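Local coordinates for TRNA (adenine(9)-n1)-methyltransferase (PDB 5A7Z), which methylates N1 of adenosine 9 in tRNA, using S-adenosyl-L-methionine as the methyl donor, at residues Leu246-Arg251 against Gln257-Ala262. Numbering follows the deposited sequence.
Sequences LEIILR and QSLEEA
With CG opposite the carbonyl carbon (chi1 -62°) and the chain bent at chi2 (-54°), R251 runs alongside Q257, whose side chain is extended beyond CG and points the same way. The guanidinium and amide planes lie 21° apart, and NH1 of R251 donates to OE1 of Q257 at 3.1 Å, a weak, strongly bent bond. The same OE1 sits 3.1 Å from CB of R251, so it lies against the aliphatic base of the arginine as well as near its charged end. On its other flank the guanidinium turns back along its own helix: NE forms a salt bridge with OE2 of E247 at 3.0 Å, and both NE and NH2 reach that one oxygen through weak, bent hydrogen bonds. Backbone completes the polar seam, N of Q257 donating to O of R251 at 3.1 Å. Next to these polar bonds the contact is apolar: CB of A262 packs 3.5 Å from CB of R251, and CG2 of I248 meets CD1 of L259 at 3.7 Å. The two segments belong to helices 242-255 and 259-265, the last two of the chain, joined by a short turn in this SPOUT-type methyltransferase domain. S258 stands at the N-cap of the second helix, while F142 of helix 122-142 touches R251. With an alanine in place of R251, E247 would probably lose its charged mate and Q257 OE1 its guanidinium donor, and the aliphatic packing of the longer chain against A262 and Q257 would probably thin. The chemistry is thus two-layered: apolar groups of A262, I248 and L259 pack between the helices, while one arginine spans an acid and an amide, and the E247 carboxylate would be expected to favour its charged form.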
loop_
_atom_site.group_PDB
_atom_site.type_symbol
_atom_site.label_atom_id
_atom_site.label_comp_id
_atom_site.label_asym_id
_atom_site.label_seq_id
_atom_site.Cartn_x
_atom_site.Cartn_y
_atom_site.Cartn_z
ATOM N N LEU A 246 5.384 -3.762 -6.054
ATOM C CA LEU A 246 4.405 -3.303 -5.065
ATOM C C LEU A 246 3.719 -2.010 -5.535
ATOM O O LEU A 246 2.502 -1.900 -5.556
ATOM C CB LEU A 246 5.106 -3.039 -3.756
ATOM C CG LEU A 246 4.206 -2.529 -2.631
ATOM C CD1 LEU A 246 3.092 -3.510 -2.411
ATOM C CD2 LEU A 246 5.011 -2.354 -1.348
ATOM N N GLU A 247 4.511 -1.029 -5.922
ATOM C CA GLU A 247 3.948 0.242 -6.347
ATOM C C GLU A 247 3.018 0.110 -7.567
ATOM O O GLU A 247 1.998 0.790 -7.652
ATOM C CB GLU A 247 5.043 1.265 -6.624
ATOM C CG GLU A 247 4.459 2.595 -7.028
ATOM C CD GLU A 247 5.479 3.708 -7.116
ATOM O OE1 GLU A 247 6.573 3.556 -6.548
ATOM O OE2 GLU A 247 5.176 4.749 -7.765
ATOM N N ILE A 248 3.351 -0.778 -8.488
ATOM C CA ILE A 248 2.472 -1.037 -9.615
ATOM C C ILE A 248 1.116 -1.541 -9.169
ATOM O O ILE A 248 0.083 -1.143 -9.731
ATOM C CB ILE A 248 3.075 -2.055 -10.601
ATOM C CG1 ILE A 248 4.227 -1.417 -11.385
ATOM C CG2 ILE A 248 1.999 -2.567 -11.550
ATOM C CD1 ILE A 248 5.140 -2.413 -12.080
ATOM N N ILE A 249 1.112 -2.484 -8.231
ATOM C CA ILE A 249 -0.151 -3.083 -7.762
ATOM C C ILE A 249 -0.968 -1.959 -7.134
ATOM O O ILE A 249 -2.144 -1.812 -7.388
ATOM C CB ILE A 249 0.059 -4.200 -6.691
ATOM C CG1 ILE A 249 1.025 -5.298 -7.156
ATOM C CG2 ILE A 249 -1.266 -4.834 -6.296
ATOM C CD1 ILE A 249 0.581 -6.032 -8.393
ATOM N N LEU A 250 -0.327 -1.178 -6.301
ATOM C CA LEU A 250 -1.012 -0.116 -5.579
ATOM C C LEU A 250 -1.466 1.025 -6.525
ATOM O O LEU A 250 -2.492 1.620 -6.285
ATOM C CB LEU A 250 -0.126 0.410 -4.458
ATOM C CG LEU A 250 0.233 -0.593 -3.348
ATOM C CD1 LEU A 250 1.335 -0.025 -2.459
ATOM C CD2 LEU A 250 -0.986 -0.937 -2.504
ATOM N N ARG A 251 -0.745 1.273 -7.625
ATOM C CA ARG A 251 -1.189 2.283 -8.600
ATOM C C ARG A 251 -2.544 1.892 -9.075
ATOM O O ARG A 251 -3.399 2.723 -9.265
ATOM C CB ARG A 251 -0.324 2.323 -9.875
ATOM C CG ARG A 251 1.143 2.665 -9.759
ATOM C CD ARG A 251 1.382 3.931 -9.043
ATOM N NE ARG A 251 2.652 4.568 -9.439
ATOM C CZ ARG A 251 2.727 5.736 -10.062
ATOM N NH1 ARG A 251 1.630 6.337 -10.499
ATOM N NH2 ARG A 251 3.891 6.281 -10.297
ATOM N N GLN A 257 -5.252 3.375 -11.637
ATOM C CA GLN A 257 -4.451 3.498 -12.781
ATOM C C GLN A 257 -4.548 2.246 -13.607
ATOM O O GLN A 257 -4.783 1.139 -13.107
ATOM C CB GLN A 257 -3.015 3.764 -12.406
ATOM C CG GLN A 257 -2.482 5.033 -13.013
ATOM C CD GLN A 257 -0.987 5.166 -12.906
ATOM O OE1 GLN A 257 -0.353 4.539 -12.067
ATOM N NE2 GLN A 257 -0.404 5.985 -13.781
ATOM N N SER A 258 -4.422 2.453 -14.903
ATOM C CA SER A 258 -4.173 1.390 -15.852
ATOM C C SER A 258 -2.883 0.606 -15.471
ATOM O O SER A 258 -1.852 1.199 -15.089
ATOM C CB SER A 258 -4.032 2.042 -17.230
ATOM O OG SER A 258 -3.776 1.109 -18.203
ATOM N N LEU A 259 -2.944 -0.712 -15.577
ATOM C CA LEU A 259 -1.766 -1.553 -15.414
ATOM C C LEU A 259 -0.666 -1.101 -16.356
ATOM O O LEU A 259 0.464 -0.848 -15.934
ATOM C CB LEU A 259 -2.122 -3.013 -15.704
ATOM C CG LEU A 259 -0.978 -4.020 -15.535
ATOM C CD1 LEU A 259 -0.135 -3.703 -14.315
ATOM C CD2 LEU A 259 -1.517 -5.439 -15.444
ATOM N N GLU A 260 -1.020 -0.919 -17.622
ATOM C CA GLU A 260 -0.090 -0.391 -18.613
ATOM C C GLU A 260 0.584 0.910 -18.164
ATOM O O GLU A 260 1.797 1.061 -18.302
ATOM C CB GLU A 260 -0.798 -0.179 -19.952
ATOM C CG GLU A 260 0.114 0.302 -21.067
ATOM C CD GLU A 260 -0.611 0.456 -22.390
ATOM O OE1 GLU A 260 -1.839 0.222 -22.426
ATOM O OE2 GLU A 260 0.043 0.810 -23.392
ATOM N N GLU A 261 -0.199 1.849 -17.634
ATOM C CA GLU A 261 0.345 3.150 -17.246
ATOM C C GLU A 261 1.058 3.078 -15.924
ATOM O O GLU A 261 1.959 3.871 -15.657
ATOM C CB GLU A 261 -0.771 4.196 -17.147
ATOM C CG GLU A 261 -1.496 4.454 -18.465
ATOM C CD GLU A 261 -0.809 5.510 -19.346
ATOM O OE1 GLU A 261 0.350 5.281 -19.820
ATOM O OE2 GLU A 261 -1.453 6.566 -19.586
ATOM N N ALA A 262 0.594 2.173 -15.063
ATOM C CA ALA A 262 1.252 1.936 -13.792
ATOM C C ALA A 262 2.655 1.410 -14.075
ATOM O O ALA A 262 3.621 1.858 -13.487
ATOM C CB ALA A 262 0.449 0.948 -12.958
#